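Local coordinates for protein DNA endonuclease I-CvuI (Chlorella vulgaris, PDB 5A77) that recognises and cleaves a DNA target as a magnesium-dependent LAGLIDADG homing endonuclease, probably to spread the intron that encodes it, at residues B[143-146]-B[147-151]; B[123-126]-B[127-131]; B[33-37]-B[38-42]. All blocks are in the same frame, centred on the assembly; numbering follows the deposited sequence.

Contact 1: B[143-146]-B[147-151]. With nucleotides of chain F.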
loop_
_atom_site.group_PDB
_atom_site.type_symbol
_atom_site.label_atom_id
_atom_site.label_comp_id
_atom_site.label_asym_id
_atom_site.label_seq_id
_atom_site.Cartn_x
_atom_site.Cartn_y
_atom_site.Cartn_z
ATOM N N ARG B 143 -3.365 16.654 -14.104
ATOM C CA ARG B 143 -2.827 16.709 -15.470
ATOM C C ARG B 143 -3.576 17.644 -16.421
ATOM O O ARG B 143 -4.768 17.543 -16.612
ATOM C CB ARG B 143 -2.427 15.324 -16.055
ATOM C CG ARG B 143 -3.454 14.499 -16.801
ATOM C CD ARG B 143 -2.826 13.392 -17.662
ATOM N NE ARG B 143 -2.605 12.132 -16.960
ATOM C CZ ARG B 143 -2.094 11.011 -17.463
ATOM N NH1 ARG B 143 -1.730 10.902 -18.702
ATOM N NH2 ARG B 143 -1.948 9.971 -16.705
ATOM N N THR B 144 -2.829 18.602 -16.950
ATOM C CA THR B 144 -3.290 19.602 -17.890
ATOM C C THR B 144 -3.107 19.108 -19.317
ATOM O O THR B 144 -3.901 19.443 -20.197
ATOM C CB THR B 144 -2.531 20.923 -17.699
ATOM O OG1 THR B 144 -1.149 20.730 -18.036
ATOM C CG2 THR B 144 -2.632 21.386 -16.247
ATOM N N ILE B 145 -2.083 18.280 -19.526
ATOM C CA ILE B 145 -1.625 17.915 -20.873
ATOM C C ILE B 145 -2.284 16.637 -21.461
ATOM O O ILE B 145 -1.980 15.506 -21.085
ATOM C CB ILE B 145 -0.078 17.783 -20.860
ATOM C CG1 ILE B 145 0.500 17.715 -22.259
ATOM C CG2 ILE B 145 0.411 16.622 -19.990
ATOM C CD1 ILE B 145 1.942 18.137 -22.239
ATOM N N LEU B 146 -3.214 16.823 -22.388
ATOM C CA LEU B 146 -3.987 15.693 -22.899
ATOM C C LEU B 146 -3.718 15.427 -24.379
ATOM O O LEU B 146 -2.996 16.188 -25.039
ATOM C CB LEU B 146 -5.477 15.935 -22.682
ATOM C CG LEU B 146 -5.950 15.867 -21.231
ATOM C CD1 LEU B 146 -6.848 17.065 -20.937
ATOM C CD2 LEU B 146 -6.660 14.543 -20.954
ATOM N N ALA B 147 -4.292 14.340 -24.891
ATOM C CA ALA B 147 -4.126 13.978 -26.295
ATOM C C ALA B 147 -4.526 15.119 -27.221
ATOM O O ALA B 147 -3.826 15.385 -28.198
ATOM C CB ALA B 147 -4.922 12.734 -26.629
ATOM N N GLU B 148 -5.634 15.795 -26.907
ATOM C CA GLU B 148 -6.131 16.896 -27.742
ATOM C C GLU B 148 -5.061 17.969 -27.969
ATOM O O GLU B 148 -5.056 18.635 -29.006
ATOM C CB GLU B 148 -7.375 17.542 -27.120
ATOM C CG GLU B 148 -8.679 17.372 -27.905
ATOM C CD GLU B 148 -8.528 17.494 -29.430
ATOM O OE1 GLU B 148 -8.204 18.593 -29.938
ATOM O OE2 GLU B 148 -8.772 16.486 -30.130
ATOM N N ASN B 149 -4.162 18.137 -26.998
ATOM C CA ASN B 149 -3.055 19.073 -27.163
ATOM C C ASN B 149 -2.067 18.557 -28.210
ATOM O O ASN B 149 -1.708 19.275 -29.150
ATOM C CB ASN B 149 -2.344 19.325 -25.831
ATOM C CG ASN B 149 -3.268 19.924 -24.782
ATOM O OD1 ASN B 149 -3.104 19.692 -23.586
ATOM N ND2 ASN B 149 -4.251 20.688 -25.231
ATOM N N VAL B 150 -1.654 17.304 -28.051
ATOM C CA VAL B 150 -0.755 16.661 -28.997
ATOM C C VAL B 150 -1.328 16.682 -30.418
ATOM O O VAL B 150 -0.652 17.122 -31.365
ATOM C CB VAL B 150 -0.462 15.211 -28.573
ATOM C CG1 VAL B 150 0.267 14.457 -29.657
ATOM C CG2 VAL B 150 0.359 15.216 -27.320
ATOM N N ARG B 151 -2.570 16.227 -30.565
ATOM C CA ARG B 151 -3.169 16.107 -31.884
ATOM C C ARG B 151 -3.196 17.467 -32.576
ATOM O O ARG B 151 -2.885 17.579 -33.766
ATOM C CB ARG B 151 -4.579 15.525 -31.808
ATOM C CG ARG B 151 -5.662 16.425 -32.345
ATOM C CD ARG B 151 -6.996 15.719 -32.407
ATOM N NE ARG B 151 -8.026 16.580 -32.986
ATOM C CZ ARG B 151 -8.160 16.793 -34.291
ATOM N NH1 ARG B 151 -7.318 16.203 -35.125
ATOM N NH2 ARG B 151 -9.121 17.584 -34.762
ATOM P P DC F 3 -1.532 11.745 -13.270
ATOM O OP1 DC F 3 -2.401 12.867 -13.685
ATOM O OP2 DC F 3 -1.913 10.362 -13.606
ATOM O "O5'" DC F 3 -0.016 11.929 -13.780
ATOM C "C5'" DC F 3 0.390 13.106 -14.460
ATOM C "C4'" DC F 3 0.406 14.312 -13.540
ATOM O "O4'" DC F 3 0.900 13.923 -12.236
ATOM C "C3'" DC F 3 1.317 15.434 -14.006
ATOM O "O3'" DC F 3 0.591 16.327 -14.867
ATOM C "C2'" DC F 3 1.730 16.109 -12.703
ATOM C "C1'" DC F 3 1.717 14.950 -11.697
ATOM N N1 DC F 3 3.081 14.365 -11.362
ATOM C C2 DC F 3 4.035 15.150 -10.701
ATOM O O2 DC F 3 3.764 16.324 -10.425
ATOM N N3 DC F 3 5.242 14.602 -10.391
ATOM C C4 DC F 3 5.497 13.334 -10.707
ATOM N N4 DC F 3 6.683 12.839 -10.373
ATOM C C5 DC F 3 4.534 12.513 -11.367
ATOM C C6 DC F 3 3.352 13.062 -11.668
ATOM P P DG F 4 1.168 16.700 -16.326
ATOM O OP1 DG F 4 0.131 17.418 -17.095
ATOM O OP2 DG F 4 1.834 15.503 -16.889
ATOM O "O5'" DG F 4 2.256 17.808 -16.015
ATOM C "C5'" DG F 4 1.879 18.980 -15.313
ATOM C "C4'" DG F 4 3.116 19.706 -14.868
ATOM O "O4'" DG F 4 3.847 18.842 -13.943
ATOM C "C3'" DG F 4 4.078 20.034 -16.020
ATOM O "O3'" DG F 4 4.632 21.343 -15.873
ATOM C "C2'" DG F 4 5.150 18.961 -15.906
ATOM C "C1'" DG F 4 5.173 18.662 -14.411
ATOM N N9 DG F 4 5.622 17.296 -14.160
ATOM C C8 DG F 4 5.116 16.146 -14.717
ATOM N N7 DG F 4 5.757 15.073 -14.359
ATOM C C5 DG F 4 6.764 15.543 -13.524
ATOM C C6 DG F 4 7.781 14.843 -12.852
ATOM O O6 DG F 4 7.993 13.626 -12.846
ATOM N N1 DG F 4 8.605 15.696 -12.121
ATOM C C2 DG F 4 8.459 17.061 -12.060
ATOM N N2 DG F 4 9.349 17.724 -11.310
ATOM N N3 DG F 4 7.504 17.729 -12.689
ATOM C C4 DG F 4 6.704 16.908 -13.405
#
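L146 and N149 close the first turn of helix 147-156, while the residues just ahead of them hold the backbone of DNA chain F. The approach to this helix start begins with R143, which spans one phosphate. Its NH2 gives a hydrogen bond to OP2 of DC3 of chain F at 3.1 Å, and its NE adds a weak one to OP1 of the same group. A bend at chi3 (88°) turns the guanidinium so that OP2 meets it at the edge, near its plane, and NH1 goes instead to the backbone O of A27. T144 contributes its main chain: its N lies 3.2 Å from OP1 of DG4 of chain F. I145 N reaches the same oxygen more weakly, at 3.4 Å, so two successive amides converge on one phosphate oxygen. L146 is the N-cap. Its N bonds OD1 of N149 at 3.1 Å and nearly straight (162°), although the nitrogen stands well above the amide's carbonyl plane. CG of N149 lies beside its own backbone N (chi1 -61°), which folds the amide back over the helix start. This is one half of a capping box, the N3 side chain accepting the N-cap amide; the reciprocal bond is missing, since leucine at the N-cap has no polar side chain to offer. L146 O in turn accepts N149 N at 3.0 Å and, weakly, V150 N. One turn on, R151 NE forms a salt bridge with OE2 of E148 at 3.0 Å. D132 of helix 121-135 accepts the amide of A147 through OD2, and A147 packs on M125 and L129 of that helix. On the sheet side, I145 and V150 rest against I29 of strand 23-31 and Y39 of strand 39-50.

Contact 2: B[123-126]-B[127-131]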
loop_
_atom_site.group_PDB
_atom_site.type_symbol
_atom_site.label_atom_id
_atom_site.label_comp_id
_atom_site.label_asym_id
_atom_site.label_seq_id
_atom_site.Cartn_x
_atom_site.Cartn_y
_atom_site.Cartn_z
ATOM N N VAL B 123 1.075 7.215 -35.007
ATOM C CA VAL B 123 1.411 6.213 -34.001
ATOM C C VAL B 123 1.602 6.890 -32.650
ATOM O O VAL B 123 1.209 6.354 -31.614
ATOM C CB VAL B 123 2.683 5.424 -34.356
ATOM C CG1 VAL B 123 3.229 4.683 -33.104
ATOM C CG2 VAL B 123 2.416 4.472 -35.520
ATOM N N LEU B 124 2.195 8.076 -32.662
ATOM C CA LEU B 124 2.270 8.863 -31.441
ATOM C C LEU B 124 0.850 9.205 -30.968
ATOM O O LEU B 124 0.585 9.309 -29.763
ATOM C CB LEU B 124 3.092 10.132 -31.659
ATOM C CG LEU B 124 3.219 11.047 -30.439
ATOM C CD1 LEU B 124 3.789 10.307 -29.244
ATOM C CD2 LEU B 124 4.046 12.271 -30.748
ATOM N N MET B 125 -0.066 9.356 -31.919
ATOM C CA MET B 125 -1.429 9.737 -31.592
ATOM C C MET B 125 -2.230 8.617 -30.930
ATOM O O MET B 125 -2.962 8.875 -29.976
ATOM C CB MET B 125 -2.172 10.210 -32.833
ATOM C CG MET B 125 -3.445 10.930 -32.474
ATOM S SD MET B 125 -3.080 12.485 -31.647
ATOM C CE MET B 125 -4.250 12.392 -30.291
ATOM N N GLU B 126 -2.108 7.386 -31.425
ATOM C CA GLU B 126 -2.763 6.266 -30.755
ATOM C C GLU B 126 -2.175 6.093 -29.342
ATOM O O GLU B 126 -2.859 5.673 -28.419
ATOM C CB GLU B 126 -2.640 4.961 -31.565
ATOM C CG GLU B 126 -2.444 5.151 -33.061
ATOM C CD GLU B 126 -2.211 3.848 -33.846
ATOM O OE1 GLU B 126 -1.519 2.936 -33.343
ATOM O OE2 GLU B 126 -2.664 3.768 -35.012
ATOM N N ALA B 127 -0.907 6.462 -29.183
ATOM C CA ALA B 127 -0.220 6.330 -27.909
ATOM C C ALA B 127 -0.690 7.389 -26.897
ATOM O O ALA B 127 -0.923 7.073 -25.713
ATOM C CB ALA B 127 1.270 6.412 -28.115
ATOM N N ALA B 128 -0.827 8.636 -27.349
ATOM C CA ALA B 128 -1.301 9.710 -26.477
ATOM C C ALA B 128 -2.735 9.454 -25.996
ATOM O O ALA B 128 -3.065 9.690 -24.829
ATOM C CB ALA B 128 -1.217 11.048 -27.187
ATOM N N LEU B 129 -3.586 8.966 -26.891
ATOM C CA LEU B 129 -4.972 8.688 -26.518
ATOM C C LEU B 129 -5.086 7.568 -25.458
ATOM O O LEU B 129 -5.991 7.582 -24.632
ATOM C CB LEU B 129 -5.788 8.342 -27.762
ATOM C CG LEU B 129 -6.302 9.593 -28.480
ATOM C CD1 LEU B 129 -6.659 9.321 -29.951
ATOM C CD2 LEU B 129 -7.505 10.147 -27.733
ATOM N N LEU B 130 -4.156 6.621 -25.487
ATOM C CA LEU B 130 -4.067 5.577 -24.483
ATOM C C LEU B 130 -3.503 6.151 -23.177
ATOM O O LEU B 130 -3.776 5.633 -22.090
ATOM C CB LEU B 130 -3.190 4.426 -24.982
ATOM C CG LEU B 130 -3.760 3.455 -26.008
ATOM C CD1 LEU B 130 -2.733 2.405 -26.412
ATOM C CD2 LEU B 130 -4.997 2.790 -25.437
ATOM N N ALA B 131 -2.716 7.220 -23.283
ATOM C CA ALA B 131 -2.207 7.884 -22.091
ATOM C C ALA B 131 -3.349 8.473 -21.261
ATOM O O ALA B 131 -3.319 8.413 -20.032
ATOM C CB ALA B 131 -1.213 8.964 -22.454
#
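M125 and L129 meet one turn apart on helix 121-135 and supply the apolar side-chain contact of this segment. The methyl CE of M125 lies 3.9 Å from CG of L129, and equally near its CD1, the two chains crossing at a slant. M125 leaves the backbone with CG opposite its own N (chi1 -165°), but bends at chi2 and chi3 bring the methyl back along the helix to the leucine. Apolar atoms also pack on the main chain: CB of A127 sits 3.4 Å from L124 O, and CG of L130 comes equally near to E126 O. The backbone bonds are those of a regular alpha-helix. A127 N donates to V123 O at 3.2 Å, A128 N to L124 O at 2.9 Å, and L129 N to M125 O at 3.1 Å, the last being the straightest of the three (164°). The following bond, from L130 N to E126 O, is weak. Among the charged groups, E126 runs extended beyond CG, and its OE1 forms a salt bridge with NZ of K114, the last residue of helix 102-114. In the fold, helix 102-114 meets the helix through V123 and L130, A128 and A131 lie on I29 of strand 23-31, and the flank carrying M125 is covered by helix 147-156, with V161 of the C-terminal tail also touching M125.

Contact 3: B[33-37]-B[38-42]. With nucleotides of chain C.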
loop_
_atom_site.group_PDB
_atom_site.type_symbol
_atom_site.label_atom_id
_atom_site.label_comp_id
_atom_site.label_asym_id
_atom_site.label_seq_id
_atom_site.Cartn_x
_atom_site.Cartn_y
_atom_site.Cartn_z
ATOM N N GLU B 33 10.918 19.807 -26.025
ATOM C CA GLU B 33 11.018 20.804 -27.090
ATOM C C GLU B 33 12.025 20.430 -28.172
ATOM O O GLU B 33 11.972 20.970 -29.268
ATOM C CB GLU B 33 11.373 22.173 -26.507
ATOM C CG GLU B 33 10.200 23.149 -26.513
ATOM C CD GLU B 33 10.277 24.160 -25.380
ATOM O OE1 GLU B 33 11.138 25.063 -25.456
ATOM O OE2 GLU B 33 9.491 24.046 -24.411
ATOM N N ASP B 34 12.931 19.506 -27.871
ATOM C CA ASP B 34 13.908 19.069 -28.866
ATOM C C ASP B 34 13.374 17.905 -29.702
ATOM O O ASP B 34 14.045 17.451 -30.638
ATOM C CB ASP B 34 15.247 18.681 -28.204
ATOM C CG ASP B 34 15.071 17.957 -26.873
ATOM O OD1 ASP B 34 14.219 17.042 -26.793
ATOM O OD2 ASP B 34 15.814 18.281 -25.916
ATOM N N TYR B 35 12.177 17.427 -29.365
ATOM C CA TYR B 35 11.509 16.373 -30.137
ATOM C C TYR B 35 10.933 16.941 -31.426
ATOM O O TYR B 35 10.377 18.045 -31.424
ATOM C CB TYR B 35 10.376 15.724 -29.328
ATOM C CG TYR B 35 10.736 14.505 -28.498
ATOM C CD1 TYR B 35 11.836 14.511 -27.640
ATOM C CD2 TYR B 35 9.931 13.360 -28.531
ATOM C CE1 TYR B 35 12.146 13.399 -26.854
ATOM C CE2 TYR B 35 10.233 12.241 -27.757
ATOM C CZ TYR B 35 11.341 12.270 -26.913
ATOM O OH TYR B 35 11.643 11.166 -26.147
ATOM N N LEU B 36 11.061 16.188 -32.520
ATOM C CA LEU B 36 10.438 16.555 -33.803
ATOM C C LEU B 36 8.949 16.821 -33.654
ATOM O O LEU B 36 8.462 17.853 -34.099
ATOM C CB LEU B 36 10.656 15.464 -34.854
ATOM C CG LEU B 36 11.417 15.982 -36.078
ATOM C CD1 LEU B 36 12.755 16.528 -35.650
ATOM C CD2 LEU B 36 11.595 14.920 -37.145
ATOM N N LEU B 37 8.247 15.889 -33.007
ATOM C CA LEU B 37 6.801 15.980 -32.743
ATOM C C LEU B 37 6.462 16.584 -31.375
ATOM O O LEU B 37 5.349 16.423 -30.892
ATOM C CB LEU B 37 6.158 14.594 -32.837
ATOM C CG LEU B 37 6.613 13.730 -34.011
ATOM C CD1 LEU B 37 6.031 12.336 -33.916
ATOM C CD2 LEU B 37 6.209 14.386 -35.295
ATOM N N LYS B 38 7.434 17.228 -30.730
ATOM C CA LYS B 38 7.193 17.998 -29.499
ATOM C C LYS B 38 6.747 17.205 -28.256
ATOM O O LYS B 38 6.770 17.748 -27.147
ATOM C CB LYS B 38 6.147 19.091 -29.772
ATOM C CG LYS B 38 6.579 20.130 -30.779
ATOM C CD LYS B 38 7.774 20.906 -30.269
ATOM C CE LYS B 38 8.419 21.734 -31.374
ATOM N NZ LYS B 38 9.597 22.476 -30.838
ATOM N N TYR B 39 6.327 15.951 -28.416
ATOM C CA TYR B 39 5.824 15.201 -27.262
ATOM C C TYR B 39 6.341 13.772 -27.168
ATOM O O TYR B 39 6.560 13.093 -28.172
ATOM C CB TYR B 39 4.280 15.172 -27.256
ATOM C CG TYR B 39 3.628 16.511 -26.981
ATOM C CD1 TYR B 39 3.506 16.993 -25.688
ATOM C CD2 TYR B 39 3.140 17.293 -28.014
ATOM C CE1 TYR B 39 2.910 18.215 -25.434
ATOM C CE2 TYR B 39 2.542 18.518 -27.768
ATOM C CZ TYR B 39 2.431 18.972 -26.476
ATOM O OH TYR B 39 1.839 20.189 -26.226
ATOM N N GLN B 40 6.509 13.334 -25.929
ATOM C CA GLN B 40 6.932 11.983 -25.589
ATOM C C GLN B 40 5.859 11.391 -24.689
ATOM O O GLN B 40 5.314 12.091 -23.837
ATOM C CB GLN B 40 8.300 11.999 -24.873
ATOM C CG GLN B 40 8.815 10.631 -24.429
ATOM C CD GLN B 40 9.601 10.674 -23.111
ATOM O OE1 GLN B 40 9.731 11.721 -22.480
ATOM N NE2 GLN B 40 10.102 9.520 -22.684
ATOM N N VAL B 41 5.532 10.121 -24.873
ATOM C CA VAL B 41 4.655 9.455 -23.917
ATOM C C VAL B 41 5.539 8.666 -22.949
ATOM O O VAL B 41 6.264 7.752 -23.361
ATOM C CB VAL B 41 3.629 8.552 -24.616
ATOM C CG1 VAL B 41 2.956 7.635 -23.624
ATOM C CG2 VAL B 41 2.571 9.408 -25.325
ATOM N N ARG B 42 5.527 9.057 -21.674
ATOM C CA ARG B 42 6.366 8.404 -20.673
ATOM C C ARG B 42 5.564 7.321 -19.981
ATOM O O ARG B 42 4.473 7.584 -19.514
ATOM C CB ARG B 42 6.906 9.421 -19.646
ATOM C CG ARG B 42 7.628 8.813 -18.412
ATOM C CD ARG B 42 8.200 9.900 -17.454
ATOM N NE ARG B 42 9.112 10.798 -18.165
ATOM C CZ ARG B 42 9.321 12.078 -17.864
ATOM N NH1 ARG B 42 8.691 12.635 -16.834
ATOM N NH2 ARG B 42 10.157 12.807 -18.611
ATOM P P DC C 2 13.115 12.805 -33.018
ATOM O OP1 DC C 2 12.844 12.344 -34.399
ATOM O OP2 DC C 2 12.187 13.739 -32.332
ATOM O "O5'" DC C 2 13.333 11.492 -32.129
ATOM C "C5'" DC C 2 13.232 11.549 -30.707
ATOM C "C4'" DC C 2 14.103 10.486 -30.071
ATOM O "O4'" DC C 2 15.389 11.075 -29.741
ATOM C "C3'" DC C 2 13.546 9.892 -28.779
ATOM O "O3'" DC C 2 13.617 8.459 -28.785
ATOM C "C2'" DC C 2 14.416 10.492 -27.671
ATOM C "C1'" DC C 2 15.705 10.863 -28.388
ATOM N N1 DC C 2 16.308 12.110 -27.829
ATOM C C2 DC C 2 17.377 12.011 -26.949
ATOM O O2 DC C 2 17.838 10.887 -26.687
ATOM N N3 DC C 2 17.898 13.148 -26.424
ATOM C C4 DC C 2 17.364 14.333 -26.728
ATOM N N4 DC C 2 17.915 15.431 -26.185
ATOM C C5 DC C 2 16.260 14.449 -27.614
ATOM C C6 DC C 2 15.760 13.322 -28.125
ATOM P P DA C 3 12.540 7.605 -27.941
ATOM O OP1 DA C 3 12.759 6.190 -28.331
ATOM O OP2 DA C 3 11.239 8.294 -28.062
ATOM O "O5'" DA C 3 12.968 7.774 -26.392
ATOM C "C5'" DA C 3 14.030 6.985 -25.866
ATOM C "C4'" DA C 3 14.366 7.363 -24.435
ATOM O "O4'" DA C 3 15.161 8.580 -24.399
ATOM C "C3'" DA C 3 13.169 7.625 -23.508
ATOM O "O3'" DA C 3 13.496 7.115 -22.241
ATOM C "C2'" DA C 3 13.143 9.151 -23.462
ATOM C "C1'" DA C 3 14.638 9.390 -23.383
ATOM N N9 DA C 3 15.065 10.777 -23.556
ATOM C C8 DA C 3 14.462 11.749 -24.308
ATOM N N7 DA C 3 15.064 12.915 -24.249
ATOM C C5 DA C 3 16.134 12.693 -23.388
ATOM C C6 DA C 3 17.171 13.533 -22.916
ATOM N N6 DA C 3 17.283 14.824 -23.247
ATOM N N1 DA C 3 18.088 12.990 -22.070
ATOM C C2 DA C 3 17.967 11.698 -21.725
ATOM N N3 DA C 3 17.035 10.811 -22.106
ATOM C C4 DA C 3 16.144 11.380 -22.950
ATOM O "O5'" DT C 1 16.340 17.607 -32.374
ATOM C "C5'" DT C 1 15.792 16.997 -33.558
ATOM C "C4'" DT C 1 15.858 15.476 -33.481
ATOM O "O4'" DT C 1 17.129 15.072 -32.905
ATOM C "C3'" DT C 1 14.790 14.805 -32.598
ATOM O "O3'" DT C 1 14.570 13.475 -33.064
ATOM C "C2'" DT C 1 15.476 14.779 -31.243
ATOM C "C1'" DT C 1 16.880 14.370 -31.684
ATOM N N1 DT C 1 17.965 14.690 -30.722
ATOM C C2 DT C 1 18.737 13.665 -30.238
ATOM O O2 DT C 1 18.553 12.495 -30.543
ATOM N N3 DT C 1 19.742 14.055 -29.377
ATOM C C4 DT C 1 20.035 15.347 -28.973
ATOM O O4 DT C 1 20.946 15.603 -28.198
ATOM C C5 DT C 1 19.184 16.376 -29.519
ATOM C C7 DT C 1 19.409 17.814 -29.149
ATOM C C6 DT C 1 18.199 16.001 -30.360
#
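The ring of Y35 lies between Q40 and the DNA in the beta hairpin that joins antiparallel strands 23-31 and 39-50. Over the centre of one ring face stands C5' of DC2 of chain C, 4.1 Å above the plane, while C8 of DA3 of chain C and OD1 of D34 meet the edge. Y39 O and CB of Q40 approach obliquely, CB coming within 3.5 Å of CE2 of Y35. Q40 sends CG opposite its own backbone N (chi1 178°), so that its chain crosses the end of the tyrosine with amide and ring planes 39° apart; CG of Q40 lies 3.4 Å from OH of Y35. Replacing Y35 with an alanine would probably leave the sugar of DC2 without the surface it rests on and the Q40 side chain freer to turn. A type I turn from Y35 to K38 reverses the chain, with K38 N donating to Y35 O at 3.1 Å. K38 then curls back through a bend at chi2, and its NZ reaches the backbone O of E33 at 3.2 Å rather than that residue's carboxylate. Further along the strand, R42 NH1 bonds O4 of a thymine base, so the hairpin addresses bases as well as backbone. At the turn itself, L36 N donates a straight hydrogen bond, 2.7 Å and 167°, to OP2 of DC2 of chain C.

In the fold
The three contacts show how local motifs combine into a DNA-binding surface. Their centres lie close together: contacts 1 and 2 are about 10 Å apart, and contact 3 is about 12 Å from each. The side chain of Y39 bridges contacts 3 and 1, its CE1 lying 3.3 Å from CD1 of I145. L124 of contact 2 reaches the hairpin, with CD2 at 3.7 Å from CD1 of L37. Between the two helices, CB of A147 meets CD2 of L129 at 3.8 Å. Contacts 1 and 3 hold DNA chains F and C respectively, whereas contact 2 stands behind them, its nearest atom about 7 Å from the nucleic acid.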